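Local atomic coordinates of endo-beta-1,4-xylanase Xyn10C (Pseudomonas cellulosa, PDB entry 1GNY), a protein that cleaves internal linkages of the xylan backbone with its C-terminal catalytic domain and binds xylan through the N-terminal family 15 carbohydrate-binding module described here. Residues A[26-30]-A[31-35]; A[46-49]-A[50-54]; A[63-66]-A[67-71]. All coordinates share one frame; numbering follows the deposited sequence.

Interaction 1: residues A[26-30]-A[31-35]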
# COMPACT_ATOMS: atom_id res chain seq x y z
N ILE A 26 2.03 12.66 -4.73
CA ILE A 26 1.90 11.66 -5.81
C ILE A 26 1.66 12.35 -7.14
O ILE A 26 1.31 13.53 -7.20
CB ILE A 26 0.79 10.59 -5.52
CG1 ILE A 26 -0.59 11.19 -5.25
CG2 ILE A 26 1.19 9.77 -4.30
CD1 ILE A 26 -1.45 11.38 -6.39
N THR A 27 1.84 11.59 -8.21
CA THR A 27 1.52 12.07 -9.58
C THR A 27 0.66 11.03 -10.29
O THR A 27 1.02 9.84 -10.34
CB THR A 27 2.76 12.36 -10.37
OG1 THR A 27 3.48 13.45 -9.76
CG2 THR A 27 2.42 12.86 -11.82
N TYR A 28 -0.47 11.49 -10.82
CA TYR A 28 -1.35 10.63 -11.59
C TYR A 28 -0.93 10.59 -13.05
O TYR A 28 -0.46 11.60 -13.63
CB TYR A 28 -2.80 11.14 -11.53
CG TYR A 28 -3.50 11.06 -10.21
CD1 TYR A 28 -3.94 9.83 -9.69
CD2 TYR A 28 -3.76 12.20 -9.48
CE1 TYR A 28 -4.60 9.76 -8.47
CE2 TYR A 28 -4.47 12.14 -8.29
CZ TYR A 28 -4.89 10.90 -7.78
OH TYR A 28 -5.57 10.85 -6.59
N SER A 29 -1.06 9.44 -13.66
CA SER A 29 -0.83 9.30 -15.14
C SER A 29 -1.79 8.24 -15.68
O SER A 29 -2.46 7.57 -14.87
CB SER A 29 0.60 8.97 -15.47
OG SER A 29 0.89 7.64 -15.14
N ALA A 30 -1.80 8.04 -17.00
CA ALA A 30 -2.62 6.96 -17.56
C ALA A 30 -2.25 5.58 -16.98
O ALA A 30 -3.11 4.69 -16.89
CB ALA A 30 -2.49 6.92 -19.07
N ASP A 31 -1.00 5.41 -16.58
CA ASP A 31 -0.56 4.13 -15.96
C ASP A 31 -0.95 3.93 -14.49
O ASP A 31 -0.84 2.82 -13.97
CB ASP A 31 0.93 3.95 -16.06
CG ASP A 31 1.40 3.53 -17.46
OD1 ASP A 31 0.59 3.39 -18.39
OD2 ASP A 31 2.62 3.36 -17.72
N GLY A 32 -1.46 4.96 -13.83
CA GLY A 32 -1.87 4.86 -12.42
C GLY A 32 -1.32 5.96 -11.52
O GLY A 32 -1.50 7.13 -11.84
N VAL A 33 -0.69 5.55 -10.41
CA VAL A 33 -0.15 6.46 -9.35
C VAL A 33 1.34 6.24 -9.16
O VAL A 33 1.75 5.10 -8.95
CB VAL A 33 -0.90 6.23 -8.01
CG1 VAL A 33 -0.25 6.98 -6.86
CG2 VAL A 33 -2.40 6.63 -8.14
N THR A 34 2.12 7.32 -9.18
CA THR A 34 3.60 7.24 -9.04
C THR A 34 4.04 8.17 -7.93
O THR A 34 3.52 9.29 -7.79
CB THR A 34 4.35 7.58 -10.37
OG1 THR A 34 3.84 6.75 -11.42
CG2 THR A 34 5.87 7.30 -10.29
N PHE A 35 5.00 7.69 -7.15
CA PHE A 35 5.67 8.54 -6.16
C PHE A 35 7.20 8.41 -6.23
O PHE A 35 7.75 7.37 -6.66
CB PHE A 35 5.14 8.30 -4.74
CG PHE A 35 5.52 6.98 -4.11
CD1 PHE A 35 4.72 5.84 -4.31
CD2 PHE A 35 6.61 6.88 -3.25
CE1 PHE A 35 5.04 4.64 -3.74
CE2 PHE A 35 6.93 5.67 -2.66
CZ PHE A 35 6.13 4.55 -2.89
O HOH W 1 1.68 7.84 -12.31
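A tight beta hairpin brings Thr27 against Thr34 and Ser29 against Gly32, two hydrogen-bonded antiparallel pairs that flank the non-hydrogen-bonded pair Tyr28 and Val33. Thr27 N gives a bond of 2.9 Å to Thr34 O, and Thr34 N returns one to Thr27 O. At the turn end Ser29 N reaches Gly32 O at 3.0 Å, and Gly32 N returns one to Ser29 O. Gly32 has a positive phi of 130°, where a side chain would be pressed against the preceding carbonyl oxygen.

On one face CG2 of Val33 lies 3.8 Å from Tyr28 CE1, the two side chains running alongside each other. With Val33 CG1 anti to the backbone N (chi1 171°), that methyl reaches Ile26 CB at 4.0 Å. Ile26 CD1 sits over one face of the Tyr28 ring, near its rim; the ring's hydroxyl bonds to Trp13 N. On the Thr-Ser face a water bridges Ser29 OG and Thr34 OG1, the latter at 2.6 Å, and donates to Thr27 O. Thr34 OG1 also bonds Thr141 OG1 of strand 139-149, the strand that pairs with 32-36. Such paired strands joined by a type I turn, Ser29 to Gly32, make a two-residue beta hairpin.

Interaction 2: residues A[46-49]-A[50-54]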
# COMPACT_ATOMS: atom_id res chain seq x y z
N PHE A 46 -4.45 5.61 0.16
CA PHE A 46 -5.83 5.96 -0.12
C PHE A 46 -6.64 5.47 1.07
O PHE A 46 -6.15 4.71 1.92
CB PHE A 46 -6.33 5.31 -1.43
CG PHE A 46 -6.31 3.80 -1.39
CD1 PHE A 46 -5.15 3.11 -1.70
CD2 PHE A 46 -7.44 3.09 -0.97
CE1 PHE A 46 -5.11 1.72 -1.61
CE2 PHE A 46 -7.40 1.70 -0.89
CZ PHE A 46 -6.24 1.03 -1.19
N ASP A 47 -7.91 5.85 1.10
CA ASP A 47 -8.78 5.43 2.19
C ASP A 47 -9.87 4.47 1.75
O ASP A 47 -10.48 4.64 0.69
CB ASP A 47 -9.49 6.61 2.83
CG ASP A 47 -8.56 7.60 3.42
OD1 ASP A 47 -7.50 7.21 3.98
OD2 ASP A 47 -8.84 8.80 3.40
N ILE A 48 -10.11 3.46 2.56
CA ILE A 48 -11.29 2.62 2.45
C ILE A 48 -12.29 3.28 3.41
O ILE A 48 -12.07 3.40 4.62
CB ILE A 48 -11.02 1.16 2.82
CG1 ILE A 48 -10.14 0.48 1.76
CG2 ILE A 48 -12.36 0.35 2.97
CD1 ILE A 48 -10.70 0.40 0.32
N ALA A 49 -13.44 3.66 2.85
CA ALA A 49 -14.48 4.28 3.65
C ALA A 49 -15.14 3.34 4.67
O ALA A 49 -15.55 2.20 4.34
CB ALA A 49 -15.58 4.85 2.72
N ARG A 50 -15.27 3.84 5.89
CA ARG A 50 -15.96 3.11 6.93
C ARG A 50 -17.43 2.82 6.57
O ARG A 50 -18.06 3.53 5.74
CB ARG A 50 -15.92 3.87 8.24
CG ARG A 50 -16.41 5.32 8.09
CD ARG A 50 -16.65 5.95 9.42
NE ARG A 50 -16.76 7.38 9.57
CZ ARG A 50 -16.17 8.36 8.89
NH1 ARG A 50 -15.81 8.41 7.59
NH2 ARG A 50 -16.16 9.45 9.60
N PRO A 51 -17.98 1.74 7.15
CA PRO A 51 -17.33 0.81 8.10
C PRO A 51 -16.54 -0.21 7.35
O PRO A 51 -16.68 -0.32 6.11
CB PRO A 51 -18.54 0.15 8.75
CG PRO A 51 -19.52 0.04 7.57
CD PRO A 51 -19.35 1.33 6.81
N THR A 52 -15.72 -0.96 8.08
CA THR A 52 -14.91 -2.01 7.46
C THR A 52 -15.05 -3.38 8.11
O THR A 52 -15.20 -3.50 9.33
CB THR A 52 -13.40 -1.64 7.42
OG1 THR A 52 -12.83 -1.63 8.75
CG2 THR A 52 -13.20 -0.23 6.83
N THR A 53 -14.98 -4.37 7.24
CA THR A 53 -14.83 -5.79 7.62
C THR A 53 -13.63 -6.31 6.83
O THR A 53 -13.76 -7.03 5.83
CB THR A 53 -16.09 -6.58 7.32
OG1 THR A 53 -17.18 -6.03 8.08
CG2 THR A 53 -15.97 -8.02 7.79
N LEU A 54 -12.46 -5.84 7.28
CA LEU A 54 -11.18 -6.12 6.60
C LEU A 54 -10.34 -7.26 7.17
O LEU A 54 -9.33 -7.63 6.58
CB LEU A 54 -10.35 -4.83 6.49
CG LEU A 54 -10.75 -3.90 5.37
CD1 LEU A 54 -10.12 -2.50 5.60
CD2 LEU A 54 -10.42 -4.43 3.98
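From the end of strand 42-48 the backbone turns through Ala49, Arg50 and Pro51 into the short strand 52-53, with a cis peptide between Arg50 and Pro51. The two segments make no backbone ladder with each other: Ile48 bonds through its main chain to Val126, whereas Thr52 pairs with Gln121 and Leu54 with Phe119. The cis bond helps to redirect the chain, and Ala49 O ends 3.3 Å from Pro51 O, two acceptors not bonded to each other.

What joins the two arms is a small apolar contact at the inside of this bend. Ile48 CG1 lies beside the backbone N (chi1 -69°), which leaves CG2 anti to that nitrogen; the CG2 methyl crosses Thr52 at a slant, 4.0 Å from Thr52 CG2. The same Ile48 methyl makes a looser contact with Leu54 CD1, at 4.5 Å. Its other branch runs back along the strand, where CD1 meets the edge of the Phe46 ring in the ring plane. Thr52 turns its methyl to Ile48 because OG1 stands between the backbone N and carbonyl carbon (chi1 69°), and there the hydroxyl bonds Phe119 O and Gln121 NE2. Ile147 of strand 139-149 touches both Ile48 and Leu54, carrying the cluster into the core. Outside the bend Arg50 extends to a salt bridge with Asp125. The arrangement is that of a cis-proline connection in a beta-sandwich, passing from the sheet of strand 42-48 to the two-stranded ribbon of 52-53 and 120-121.

Interaction 3: residues A[63-66]-A[67-71]. With NA (sodium ion), chain C.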
# COMPACT_ATOMS: atom_id res chain seq x y z
N VAL A 63 2.34 -3.48 -9.41
CA VAL A 63 3.30 -2.36 -9.33
C VAL A 63 4.41 -2.44 -10.36
O VAL A 63 4.64 -3.50 -10.92
CB VAL A 63 3.95 -2.22 -7.93
CG1 VAL A 63 2.89 -2.10 -6.86
CG2 VAL A 63 4.89 -3.42 -7.61
N ASN A 64 5.04 -1.31 -10.63
CA ASN A 64 6.26 -1.27 -11.43
C ASN A 64 7.29 -0.47 -10.68
O ASN A 64 7.02 0.67 -10.23
CB ASN A 64 6.05 -0.69 -12.81
CG ASN A 64 7.28 -0.90 -13.70
OD1 ASN A 64 8.24 -0.15 -13.63
ND2 ASN A 64 7.27 -1.99 -14.51
N VAL A 65 8.47 -1.06 -10.50
CA VAL A 65 9.55 -0.42 -9.73
C VAL A 65 10.67 0.07 -10.67
O VAL A 65 11.03 -0.62 -11.62
CB VAL A 65 10.05 -1.26 -8.52
CG1 VAL A 65 9.10 -2.47 -8.15
CG2 VAL A 65 11.49 -1.67 -8.60
N SER A 66 11.18 1.28 -10.44
CA SER A 66 12.22 1.83 -11.31
C SER A 66 13.58 1.18 -11.06
O SER A 66 13.85 0.59 -9.99
CB SER A 66 12.37 3.36 -11.17
OG SER A 66 13.07 3.70 -9.99
N ALA A 67 14.45 1.33 -12.04
CA ALA A 67 15.82 0.78 -11.95
C ALA A 67 16.59 1.34 -10.74
O ALA A 67 17.29 0.61 -10.02
CB ALA A 67 16.57 1.06 -13.25
N GLU A 68 16.46 2.65 -10.51
CA GLU A 68 17.10 3.27 -9.35
C GLU A 68 16.57 2.71 -8.03
O GLU A 68 17.33 2.57 -7.06
CB GLU A 68 16.91 4.80 -9.38
CG GLU A 68 17.84 5.52 -10.35
CD GLU A 68 17.52 7.01 -10.48
OE1 GLU A 68 16.39 7.43 -10.14
OE2 GLU A 68 18.40 7.78 -10.93
N PHE A 69 15.27 2.40 -7.97
CA PHE A 69 14.72 1.79 -6.75
C PHE A 69 15.32 0.39 -6.54
O PHE A 69 15.72 0.04 -5.43
CB PHE A 69 13.18 1.71 -6.74
CG PHE A 69 12.60 1.25 -5.42
CD1 PHE A 69 12.53 -0.11 -5.07
CD2 PHE A 69 12.17 2.17 -4.49
CE1 PHE A 69 12.02 -0.50 -3.83
CE2 PHE A 69 11.68 1.76 -3.25
CZ PHE A 69 11.62 0.44 -2.93
N LYS A 70 15.34 -0.40 -7.60
CA LYS A 70 15.94 -1.75 -7.48
C LYS A 70 17.43 -1.64 -7.03
O LYS A 70 17.87 -2.39 -6.12
CB LYS A 70 15.80 -2.53 -8.78
CG LYS A 70 16.56 -3.87 -8.83
CD LYS A 70 16.07 -4.88 -7.84
CE LYS A 70 16.81 -6.22 -8.03
NZ LYS A 70 16.39 -7.28 -7.03
N ALA A 71 18.17 -0.69 -7.62
CA ALA A 71 19.60 -0.48 -7.26
C ALA A 71 19.83 -0.06 -5.80
O ALA A 71 20.86 -0.41 -5.18
CB ALA A 71 20.27 0.53 -8.20
NA NA C . 10.46 -0.95 -14.19
O HOH W 2 9.53 -2.46 -16.32
O HOH W 3 15.39 4.63 -12.28
O HOH W 4 11.36 0.46 -15.20
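Strand 63-65 runs straight into helix 67-71 through Ser66, the N-cap, and the N-to-C directions of the two short segments differ by 73°. Ser66 closes the first turn of the helix twice: its OG accepts from Phe69 N at 3.3 Å, and its carbonyl O takes Lys70 N at 3.0 Å in a nearly straight bond (169°). A chi1 of 77° swings the hydroxyl over the helix's first turn. It also meets Thr139 N on the neighbouring strand, and a water accepts from Glu68 N at 2.9 Å.

Below the cap, Val65 CG2 lies 4.0 Å from Phe69 CD1, approaching the ring obliquely. The aromatic side chain continues inward to Ile140, Leu100 and Pro136, so the helix is packed against strand 139-149 and the loops beside it. Lys70 leads off in a different direction, its chain bent at the second torsion, and gives its ammonium group to Ser97 O and Leu100 O.

On the strand side a sodium ion is held by Asn64 OD1 at 2.4 Å and Val65 O at 2.6 Å. Ala102 O and a water add to the set; a second water is modelled so close that its position is doubtful. Asn64 ND2 bonds Asp105 OD1 and the first water, which fixes the rotation of the amide and presents its oxygen to the metal. The chemistry is consistent with a structural role: the cation bridges the strand end and Ala102, while the serine takes up the amides of Phe69 and Lys70, and a water that of Glu68.

The three contacts follow one another along the chain, each closing before the next opens, all within the family 15 module. Interactions 1 and 3 reach the same antiparallel sheet: strand 139-149 pairs with both strand 32-36 and strand 58-65, and their centres are about 15 Å apart. Interaction 2 starts on the other sheet, on strand 42-48, which follows strand 32-36 in the chain; its centre is about 22 Å from that of interaction 1 and about 29 Å from that of interaction 3, on the opposite side of the module's centre. Together they mark points where the chain changes direction; the sheet of interaction 2 also carries carbohydrate-binding Gln81 and Gln127.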